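Local coordinates for protein phospho-2-dehydro-3-deoxyheptonate aldolase (Francisella tularensis, PDB 3TQK) that probably catalyses the stereospecific condensation of phosphoenolpyruvate with D-erythrose 4-phosphate into DAHP, the committed entry step of chorismate biosynthesis, at residues Val194-Lys198 against Lys250-Ile256; Gly226-Arg231 against Thr258-Asp263; Ala200-Phe206 against Phe218-Gln224. All coordinates share one frame; numbering follows the deposited sequence.

How the contacts relate
Contact 2 is the core, with ten of its twelve touching residues buried; contacts 1 and 3 are partly buried, and both reach the second subunit. Contacts 1 and 2 share one beta-alpha-beta unit: helix 241-253 connects the two barrel strands paired in contact 2, and contact 1 sets the end of that helix against helix 191-200. The two touch where Val197 CG1 of contact 1 lies 3.6 Å from Gly226 O of contact 2. Contact 3, nested in the loop closed by contact 1, is the hairpin that follows helix 191-200. The chemistry follows the place: parallel backbone bonding inside, aliphatic packing with one lysine bond to the turn ending a helix, antiparallel pairing at the interface.

Contact 1 (Val194-Lys198 against Lys250-Ile256); sequences VDAVK and KLKKADI. With CA (calcium ion), chain D.
The first torsion of Val194 sets CG1 anti to the backbone N (chi1 166°), and this sends its two methyl groups to different partners across the contact. CG1 of Val194 lies 4.0 Å from CB of Ala254, while its CG2 meets Leu251 CD2 at 3.9 Å and also touches CB of Lys250, whose own amine turns off to a salt bridge with Asp246. Lys198 reaches further: a bend at its second torsion (chi2 57°) swings an otherwise extended chain over the end of helix 241-253. There its NZ donates to Ala254 O at 2.9 Å, approaching with a C=O...N angle of 158°.

Helices 191-200 and 241-253 are successive outer helices of the beta/alpha barrel. A Schellman motif closes the second of them, since Ile256 N bonds back to Leu251 O and the N of Asp255, which has positive phi, bonds to Lys252 O. The turn folds Ile256 in under Lys198, its CD1 being 4.0 Å from Lys198 CD, and brings its CG2 to within 3.9 Å of Val197 CG1. Asp255 is exposed at this turn, and its OD1 binds a calcium ion at 2.7 Å, with water 1 a further ligand of the metal.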
loop_
_atom_site.group_PDB
_atom_site.type_symbol
_atom_site.label_atom_id
_atom_site.label_comp_id
_atom_site.label_asym_id
_atom_site.label_seq_id
_atom_site.Cartn_x
_atom_site.Cartn_y
_atom_site.Cartn_z
ATOM N N VAL A 194 7.892 -10.181 -7.819
ATOM C CA VAL A 194 9.237 -10.143 -8.395
ATOM C C VAL A 194 9.679 -8.691 -8.572
ATOM O O VAL A 194 10.790 -8.319 -8.170
ATOM C CB VAL A 194 9.319 -10.923 -9.737
ATOM C CG1 VAL A 194 10.621 -10.597 -10.508
ATOM C CG2 VAL A 194 9.179 -12.444 -9.484
ATOM N N ASP A 195 8.794 -7.861 -9.117
ATOM C CA ASP A 195 9.077 -6.425 -9.225
ATOM C C ASP A 195 9.413 -5.830 -7.853
ATOM O O ASP A 195 10.294 -4.981 -7.729
ATOM C CB ASP A 195 7.893 -5.639 -9.807
ATOM C CG ASP A 195 7.446 -6.134 -11.167
ATOM O OD1 ASP A 195 8.243 -6.763 -11.900
ATOM O OD2 ASP A 195 6.263 -5.884 -11.503
ATOM N N ALA A 196 8.712 -6.271 -6.816
ATOM C CA ALA A 196 8.881 -5.659 -5.509
ATOM C C ALA A 196 10.233 -6.046 -4.936
ATOM O O ALA A 196 10.925 -5.213 -4.335
ATOM C CB ALA A 196 7.756 -6.066 -4.560
ATOM N N VAL A 197 10.578 -7.319 -5.087
ATOM C CA VAL A 197 11.888 -7.806 -4.666
ATOM C C VAL A 197 12.983 -6.985 -5.372
ATOM O O VAL A 197 13.900 -6.485 -4.727
ATOM C CB VAL A 197 12.057 -9.316 -4.961
ATOM C CG1 VAL A 197 13.508 -9.740 -4.803
ATOM C CG2 VAL A 197 11.164 -10.153 -4.043
ATOM N N LYS A 198 12.852 -6.829 -6.687
ATOM C CA LYS A 198 13.822 -6.101 -7.478
ATOM C C LYS A 198 13.990 -4.669 -6.981
ATOM O O LYS A 198 15.117 -4.215 -6.745
ATOM C CB LYS A 198 13.394 -6.086 -8.944
ATOM C CG LYS A 198 14.372 -5.412 -9.908
ATOM C CD LYS A 198 15.749 -6.040 -9.849
ATOM C CE LYS A 198 16.620 -5.624 -11.045
ATOM N NZ LYS A 198 18.015 -6.094 -10.824
ATOM N N LYS A 250 10.865 -15.811 -13.794
ATOM C CA LYS A 250 10.587 -14.379 -13.666
ATOM C C LYS A 250 11.713 -13.686 -12.900
ATOM O O LYS A 250 12.191 -12.618 -13.311
ATOM C CB LYS A 250 9.228 -14.141 -12.992
ATOM C CG LYS A 250 8.009 -14.364 -13.908
ATOM C CD LYS A 250 6.698 -14.282 -13.106
ATOM C CE LYS A 250 5.453 -13.990 -13.972
ATOM N NZ LYS A 250 4.858 -15.155 -14.703
ATOM N N LEU A 251 12.142 -14.309 -11.803
ATOM C CA LEU A 251 13.268 -13.816 -11.009
ATOM C C LEU A 251 14.558 -13.694 -11.838
ATOM O O LEU A 251 15.192 -12.641 -11.852
ATOM C CB LEU A 251 13.505 -14.716 -9.778
ATOM C CG LEU A 251 12.444 -14.632 -8.674
ATOM C CD1 LEU A 251 12.497 -15.847 -7.741
ATOM C CD2 LEU A 251 12.597 -13.343 -7.883
ATOM N N LYS A 252 14.941 -14.759 -12.531
ATOM C CA LYS A 252 16.147 -14.705 -13.391
ATOM C C LYS A 252 16.121 -13.554 -14.402
ATOM O O LYS A 252 17.146 -12.903 -14.604
ATOM C CB LYS A 252 16.409 -16.044 -14.110
ATOM C CG LYS A 252 16.826 -17.207 -13.177
ATOM C CD LYS A 252 18.039 -16.873 -12.268
ATOM C CE LYS A 252 18.328 -18.001 -11.269
ATOM N NZ LYS A 252 18.563 -19.300 -11.986
ATOM N N LYS A 253 14.961 -13.290 -15.005
ATOM C CA LYS A 253 14.797 -12.125 -15.891
ATOM C C LYS A 253 15.133 -10.785 -15.203
ATOM O O LYS A 253 15.666 -9.872 -15.843
ATOM C CB LYS A 253 13.367 -12.048 -16.452
ATOM C CG LYS A 253 13.198 -12.556 -17.875
ATOM C CD LYS A 253 11.887 -12.035 -18.527
ATOM C CE LYS A 253 11.656 -12.707 -19.900
ATOM N NZ LYS A 253 10.406 -12.274 -20.594
ATOM N N ALA A 254 14.826 -10.671 -13.910
ATOM C CA ALA A 254 15.145 -9.466 -13.126
ATOM C C ALA A 254 16.549 -9.517 -12.496
ATOM O O ALA A 254 16.911 -8.637 -11.702
ATOM C CB ALA A 254 14.077 -9.243 -12.031
ATOM N N ASP A 255 17.329 -10.541 -12.842
ATOM C CA ASP A 255 18.668 -10.748 -12.290
ATOM C C ASP A 255 18.627 -10.864 -10.773
ATOM O O ASP A 255 19.470 -10.291 -10.068
ATOM C CB ASP A 255 19.610 -9.612 -12.729
ATOM C CG ASP A 255 21.089 -9.966 -12.570
ATOM O OD1 ASP A 255 21.409 -11.115 -12.166
ATOM O OD2 ASP A 255 21.942 -9.092 -12.863
ATOM N N ILE A 256 17.617 -11.580 -10.274
ATOM C CA ILE A 256 17.474 -11.860 -8.847
ATOM C C ILE A 256 17.667 -13.358 -8.676
ATOM O O ILE A 256 17.015 -14.151 -9.351
ATOM C CB ILE A 256 16.084 -11.440 -8.308
ATOM C CG1 ILE A 256 15.910 -9.915 -8.393
ATOM C CG2 ILE A 256 15.873 -11.974 -6.876
ATOM C CD1 ILE A 256 16.934 -9.072 -7.565
HETATM CA CA CA D . 24.019 -11.177 -12.804
HETATM O O HOH W 1 24.447 -11.544 -10.689
#

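Contact 2 (Gly226-Arg231 against Thr258-Asp263); sequences GHVILR and TKVMID
Gly226-Arg231 and Thr258-Asp263 carry neighbouring parallel strands (226-230 and 260-263) of the eight-stranded beta/alpha barrel, the two ends of a beta-alpha-beta unit whose crossover is helix 241-253. The axes of these short strand segments are inclined by 25°. Backbone bonding follows the parallel zigzag: Met261 N donates to Val228 O, Leu230 N to Met261 O, and Asp263 N to Leu230 O, the last at 2.8 Å.

Where the strands splay apart at their start, polar groups bridge them. Thr258 OG1 donates to Gly226 O at 2.8 Å, in the plane of that carbonyl. Water 2 bridges the backbones next to it, accepting from Val228 N and donating to both Thr258 OG1 and Lys259 O, the latter 2.7 Å from it.

Apolar contacts divide by face. Leu230 CD1 presses on Val260 CG1 at 3.6 Å, on the face where Val260 and Ile262 meet helix 241-253. On the opposite face Ile229 and Met261, a selenomethionine, run side by side, with CG1 of Ile229 4.0 Å from the selenium, which also stands at the edge of the His227 ring.

Polar side-chain bonds come last. Asp263 OD2 forms a salt bridge with Lys183 NZ and accepts from ND1 of His266, a manganese ligand, so this strand end supplies a second-shell residue to the metal site. The His227 ring is gripped at both nitrogens, NE2 by Trp156 and ND1 by the next residue. Its CG lies between the backbone N and carbonyl carbon (chi1 67°), and from there ND1 donates to Val228 O at 2.9 Å, arriving 68° above the carbonyl plane, so that Val228 O takes two donors, this one and Met261 N.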
loop_
_atom_site.group_PDB
_atom_site.type_symbol
_atom_site.label_atom_id
_atom_site.label_comp_id
_atom_site.label_asym_id
_atom_site.label_seq_id
_atom_site.Cartn_x
_atom_site.Cartn_y
_atom_site.Cartn_z
ATOM N N GLY A 226 15.819 -10.230 -0.265
ATOM C CA GLY A 226 14.411 -10.233 -0.599
ATOM C C GLY A 226 14.076 -11.419 -1.475
ATOM O O GLY A 226 14.891 -11.860 -2.294
ATOM N N HIS A 227 12.865 -11.929 -1.321
ATOM C CA HIS A 227 12.416 -13.059 -2.121
ATOM C C HIS A 227 10.891 -13.087 -2.200
ATOM O O HIS A 227 10.202 -12.412 -1.435
ATOM C CB HIS A 227 12.895 -14.339 -1.475
ATOM C CG HIS A 227 12.253 -14.594 -0.155
ATOM N ND1 HIS A 227 11.030 -15.220 -0.035
ATOM C CD2 HIS A 227 12.631 -14.253 1.097
ATOM C CE1 HIS A 227 10.694 -15.268 1.239
ATOM N NE2 HIS A 227 11.648 -14.688 1.948
ATOM N N VAL A 228 10.380 -13.907 -3.106
ATOM C CA VAL A 228 8.949 -14.080 -3.293
ATOM C C VAL A 228 8.400 -15.118 -2.320
ATOM O O VAL A 228 9.085 -16.100 -1.978
ATOM C CB VAL A 228 8.640 -14.530 -4.740
ATOM C CG1 VAL A 228 7.163 -14.830 -4.924
ATOM C CG2 VAL A 228 9.090 -13.463 -5.709
ATOM N N ILE A 229 7.177 -14.868 -1.857
ATOM C CA ILE A 229 6.369 -15.853 -1.153
ATOM C C ILE A 229 5.187 -16.167 -2.043
ATOM O O ILE A 229 4.460 -15.257 -2.427
ATOM C CB ILE A 229 5.811 -15.309 0.176
ATOM C CG1 ILE A 229 6.942 -14.832 1.088
ATOM C CG2 ILE A 229 4.941 -16.383 0.874
ATOM C CD1 ILE A 229 6.487 -13.902 2.188
ATOM N N LEU A 230 4.984 -17.441 -2.360
ATOM C CA LEU A 230 3.827 -17.874 -3.154
ATOM C C LEU A 230 2.707 -18.291 -2.194
ATOM O O LEU A 230 2.913 -19.131 -1.334
ATOM C CB LEU A 230 4.199 -19.027 -4.084
ATOM C CG LEU A 230 5.263 -18.749 -5.158
ATOM C CD1 LEU A 230 5.684 -20.044 -5.851
ATOM C CD2 LEU A 230 4.777 -17.717 -6.176
ATOM N N ARG A 231 1.523 -17.709 -2.361
ATOM C CA ARG A 231 0.429 -17.857 -1.393
ATOM C C ARG A 231 -0.955 -17.932 -2.029
ATOM O O ARG A 231 -1.952 -17.662 -1.368
ATOM C CB ARG A 231 0.462 -16.701 -0.370
ATOM C CG ARG A 231 0.586 -15.309 -0.970
ATOM C CD ARG A 231 -0.706 -14.766 -1.585
ATOM N NE ARG A 231 -1.723 -14.474 -0.573
ATOM C CZ ARG A 231 -3.015 -14.279 -0.823
ATOM N NH1 ARG A 231 -3.496 -14.348 -2.057
ATOM N NH2 ARG A 231 -3.838 -14.009 0.181
ATOM N N THR A 258 17.701 -15.080 -5.536
ATOM C CA THR A 258 17.133 -15.634 -4.308
ATOM C C THR A 258 16.092 -16.683 -4.650
ATOM O O THR A 258 15.550 -16.689 -5.759
ATOM C CB THR A 258 16.493 -14.555 -3.425
ATOM O OG1 THR A 258 15.430 -13.889 -4.134
ATOM C CG2 THR A 258 17.546 -13.544 -2.988
ATOM N N LYS A 259 15.819 -17.573 -3.700
ATOM C CA LYS A 259 14.913 -18.700 -3.952
ATOM C C LYS A 259 13.471 -18.401 -3.518
ATOM O O LYS A 259 13.160 -17.285 -3.104
ATOM C CB LYS A 259 15.429 -19.974 -3.268
ATOM C CG LYS A 259 16.885 -20.308 -3.525
ATOM C CD LYS A 259 17.198 -20.630 -4.957
ATOM C CE LYS A 259 18.558 -21.325 -5.022
ATOM N NZ LYS A 259 18.833 -21.872 -6.355
ATOM N N VAL A 260 12.610 -19.415 -3.611
ATOM C CA VAL A 260 11.168 -19.271 -3.424
ATOM C C VAL A 260 10.715 -19.848 -2.091
ATOM O O VAL A 260 11.143 -20.935 -1.702
ATOM C CB VAL A 260 10.410 -20.018 -4.552
ATOM C CG1 VAL A 260 8.923 -20.050 -4.288
ATOM C CG2 VAL A 260 10.703 -19.379 -5.911
HETATM N N MSE A 261 9.853 -19.112 -1.402
HETATM C CA MSE A 261 9.133 -19.604 -0.235
HETATM C C MSE A 261 7.668 -19.856 -0.614
HETATM O O MSE A 261 7.085 -19.083 -1.385
HETATM C CB MSE A 261 9.202 -18.583 0.905
HETATM C CG MSE A 261 8.274 -18.899 2.092
HETATM SE SE MSE A 261 8.466 -17.637 3.558
HETATM C CE MSE A 261 10.304 -18.048 4.134
ATOM N N ILE A 262 7.067 -20.910 -0.056
ATOM C CA ILE A 262 5.661 -21.211 -0.320
ATOM C C ILE A 262 4.816 -21.220 0.963
ATOM O O ILE A 262 5.115 -21.919 1.919
ATOM C CB ILE A 262 5.498 -22.550 -1.072
ATOM C CG1 ILE A 262 6.427 -22.588 -2.291
ATOM C CG2 ILE A 262 4.040 -22.745 -1.507
ATOM C CD1 ILE A 262 6.335 -23.837 -3.119
ATOM N N ASP A 263 3.750 -20.434 0.966
ATOM C CA ASP A 263 2.787 -20.427 2.066
ATOM C C ASP A 263 1.898 -21.646 1.902
ATOM O O ASP A 263 1.252 -21.780 0.873
ATOM C CB ASP A 263 1.948 -19.147 2.005
ATOM C CG ASP A 263 1.132 -18.896 3.281
ATOM O OD1 ASP A 263 0.913 -19.845 4.066
ATOM O OD2 ASP A 263 0.702 -17.733 3.489
HETATM O O HOH W 2 12.809 -15.085 -4.581
#

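Contact 3 (Ala200-Phe206 against Phe218-Gln224); sequences ATYPHHF and FATKGNQ
Phe206 and Phe218 form a hydrogen-bonded antiparallel pair in the hairpin of strands 205-209 and 215-220: Phe218 N donates to Phe206 O at 2.8 Å, and Phe206 N returns a bond to Phe218 O. Next along, His205 and Ala219 are a non-hydrogen-bonded pair joined through their side chains. The Ala219 methyl stands over one face of the imidazole in a CH-pi contact, CB lying 3.8 Å from the ring centroid of His205 and 20° off the ring normal. On the other side of the sheet, Phe206 turns its ring edge to Thr220, with CE1 3.5 Å from Thr220 CG2.

Beyond the ladder the pairing changes character. Thr220 N still donates to His204 O, but His204 N bonds to the hydroxyl OG1 of Thr220 at 2.9 Å, a bent link (143° at the hydrogen). With chi1 at 71° OG1 is turned in over its own backbone, where it meets His204 N. At the far end the two segments close again around Gly222, where Asn223 N donates to Ala200 O at 2.8 Å and the Gly222 CA-H points to Thr201 O, with CA 3.4 Å from that oxygen.

Around this first shell, Ser174 OG is the second partner of the Thr220 hydroxyl, and Thr220 O is taken up by water 3. Further out, the second subunit holds the hairpin from outside: one of its strands extends the sheet alongside Phe218-Thr220, its Tyr114 stacks on the His205 ring, and NZ of its Lys11 is hydrogen-bonded to NE2 of that same imidazole.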
loop_
_atom_site.group_PDB
_atom_site.type_symbol
_atom_site.label_atom_id
_atom_site.label_comp_id
_atom_site.label_asym_id
_atom_site.label_seq_id
_atom_site.Cartn_x
_atom_site.Cartn_y
_atom_site.Cartn_z
ATOM N N ALA A 200 13.301 -3.438 -4.104
ATOM C CA ALA A 200 13.827 -3.416 -2.740
ATOM C C ALA A 200 15.355 -3.599 -2.658
ATOM O O ALA A 200 15.966 -3.256 -1.633
ATOM C CB ALA A 200 13.109 -4.469 -1.876
ATOM N N THR A 201 15.967 -4.143 -3.712
ATOM C CA THR A 201 17.432 -4.248 -3.773
ATOM C C THR A 201 18.117 -2.884 -3.960
ATOM O O THR A 201 19.312 -2.764 -3.684
ATOM C CB THR A 201 17.948 -5.176 -4.929
ATOM O OG1 THR A 201 17.565 -4.637 -6.203
ATOM C CG2 THR A 201 17.443 -6.613 -4.784
ATOM N N TYR A 202 17.383 -1.871 -4.432
ATOM C CA TYR A 202 17.969 -0.564 -4.705
ATOM C C TYR A 202 18.004 0.353 -3.504
ATOM O O TYR A 202 17.227 0.180 -2.570
ATOM C CB TYR A 202 17.207 0.137 -5.820
ATOM C CG TYR A 202 17.442 -0.486 -7.181
ATOM C CD1 TYR A 202 18.525 -0.111 -7.964
ATOM C CD2 TYR A 202 16.576 -1.445 -7.675
ATOM C CE1 TYR A 202 18.733 -0.685 -9.228
ATOM C CE2 TYR A 202 16.764 -2.017 -8.904
ATOM C CZ TYR A 202 17.838 -1.643 -9.678
ATOM O OH TYR A 202 17.992 -2.239 -10.895
ATOM N N PRO A 203 18.901 1.351 -3.525
ATOM C CA PRO A 203 18.837 2.384 -2.511
ATOM C C PRO A 203 17.661 3.313 -2.809
ATOM O O PRO A 203 17.325 3.552 -3.975
ATOM C CB PRO A 203 20.187 3.122 -2.643
ATOM C CG PRO A 203 20.975 2.381 -3.703
ATOM C CD PRO A 203 19.984 1.598 -4.495
ATOM N N HIS A 204 17.036 3.814 -1.760
ATOM C CA HIS A 204 15.898 4.703 -1.892
ATOM C C HIS A 204 16.043 5.847 -0.886
ATOM O O HIS A 204 16.637 5.676 0.187
ATOM C CB HIS A 204 14.590 3.934 -1.599
ATOM C CG HIS A 204 14.210 2.945 -2.656
ATOM N ND1 HIS A 204 13.518 3.301 -3.790
ATOM C CD2 HIS A 204 14.437 1.612 -2.758
ATOM C CE1 HIS A 204 13.327 2.230 -4.544
ATOM N NE2 HIS A 204 13.862 1.186 -3.932
ATOM N N HIS A 205 15.510 7.009 -1.252
ATOM C CA HIS A 205 15.229 8.075 -0.306
ATOM C C HIS A 205 13.716 8.090 -0.101
ATOM O O HIS A 205 12.963 8.158 -1.066
ATOM C CB HIS A 205 15.710 9.425 -0.844
ATOM C CG HIS A 205 17.185 9.649 -0.706
ATOM N ND1 HIS A 205 18.121 8.899 -1.387
ATOM C CD2 HIS A 205 17.884 10.561 0.012
ATOM C CE1 HIS A 205 19.334 9.331 -1.087
ATOM N NE2 HIS A 205 19.218 10.348 -0.250
ATOM N N PHE A 206 13.267 7.991 1.145
ATOM C CA PHE A 206 11.831 8.033 1.437
ATOM C C PHE A 206 11.543 8.579 2.821
ATOM O O PHE A 206 12.424 8.625 3.665
ATOM C CB PHE A 206 11.210 6.645 1.278
ATOM C CG PHE A 206 11.459 5.697 2.437
ATOM C CD1 PHE A 206 12.708 5.152 2.664
ATOM C CD2 PHE A 206 10.419 5.304 3.255
ATOM C CE1 PHE A 206 12.913 4.263 3.708
ATOM C CE2 PHE A 206 10.616 4.410 4.281
ATOM C CZ PHE A 206 11.867 3.896 4.510
ATOM N N PHE A 218 14.824 9.073 5.035
ATOM C CA PHE A 218 15.720 7.927 5.180
ATOM C C PHE A 218 16.370 7.598 3.824
ATOM O O PHE A 218 15.666 7.402 2.838
ATOM C CB PHE A 218 14.947 6.699 5.674
ATOM C CG PHE A 218 14.734 6.629 7.178
ATOM C CD1 PHE A 218 14.781 7.749 7.986
ATOM C CD2 PHE A 218 14.429 5.404 7.766
ATOM C CE1 PHE A 218 14.568 7.655 9.368
ATOM C CE2 PHE A 218 14.205 5.294 9.134
ATOM C CZ PHE A 218 14.278 6.445 9.941
ATOM N N ALA A 219 17.702 7.574 3.781
ATOM C CA ALA A 219 18.447 7.060 2.643
ATOM C C ALA A 219 18.837 5.624 2.936
ATOM O O ALA A 219 19.617 5.367 3.858
ATOM C CB ALA A 219 19.713 7.912 2.361
ATOM N N THR A 220 18.303 4.694 2.153
ATOM C CA THR A 220 18.558 3.282 2.368
ATOM C C THR A 220 19.655 2.757 1.467
ATOM O O THR A 220 20.043 3.405 0.494
ATOM C CB THR A 220 17.296 2.432 2.146
ATOM O OG1 THR A 220 16.971 2.393 0.753
ATOM C CG2 THR A 220 16.128 2.979 2.947
ATOM N N LYS A 221 20.126 1.559 1.806
ATOM C CA LYS A 221 21.192 0.857 1.089
ATOM C C LYS A 221 20.674 -0.167 0.095
ATOM O O LYS A 221 21.411 -0.599 -0.794
ATOM C CB LYS A 221 22.099 0.138 2.100
ATOM C CG LYS A 221 23.277 0.999 2.562
ATOM C CD LYS A 221 23.497 0.980 4.079
ATOM C CE LYS A 221 24.318 -0.209 4.547
ATOM N NZ LYS A 221 24.906 0.050 5.910
ATOM N N GLY A 222 19.423 -0.573 0.266
ATOM C CA GLY A 222 18.849 -1.688 -0.475
ATOM C C GLY A 222 18.942 -2.960 0.342
ATOM O O GLY A 222 19.789 -3.068 1.220
ATOM N N ASN A 223 18.078 -3.924 0.038
ATOM C CA ASN A 223 18.019 -5.180 0.773
ATOM C C ASN A 223 18.247 -6.324 -0.186
ATOM O O ASN A 223 17.416 -6.579 -1.055
ATOM C CB ASN A 223 16.656 -5.327 1.476
ATOM C CG ASN A 223 16.665 -6.405 2.523
ATOM O OD1 ASN A 223 17.372 -7.405 2.385
ATOM N ND2 ASN A 223 15.902 -6.205 3.599
ATOM N N GLN A 224 19.371 -7.019 -0.045
ATOM C CA GLN A 224 19.709 -8.060 -1.017
ATOM C C GLN A 224 19.169 -9.425 -0.587
ATOM O O GLN A 224 19.419 -10.412 -1.267
ATOM C CB GLN A 224 21.233 -8.118 -1.290
ATOM C CG GLN A 224 21.915 -6.762 -1.595
ATOM C CD GLN A 224 21.173 -5.907 -2.627
ATOM O OE1 GLN A 224 21.033 -4.689 -2.464
ATOM N NE2 GLN A 224 20.718 -6.539 -3.702
HETATM O O HOH W 3 19.882 5.785 -0.528
#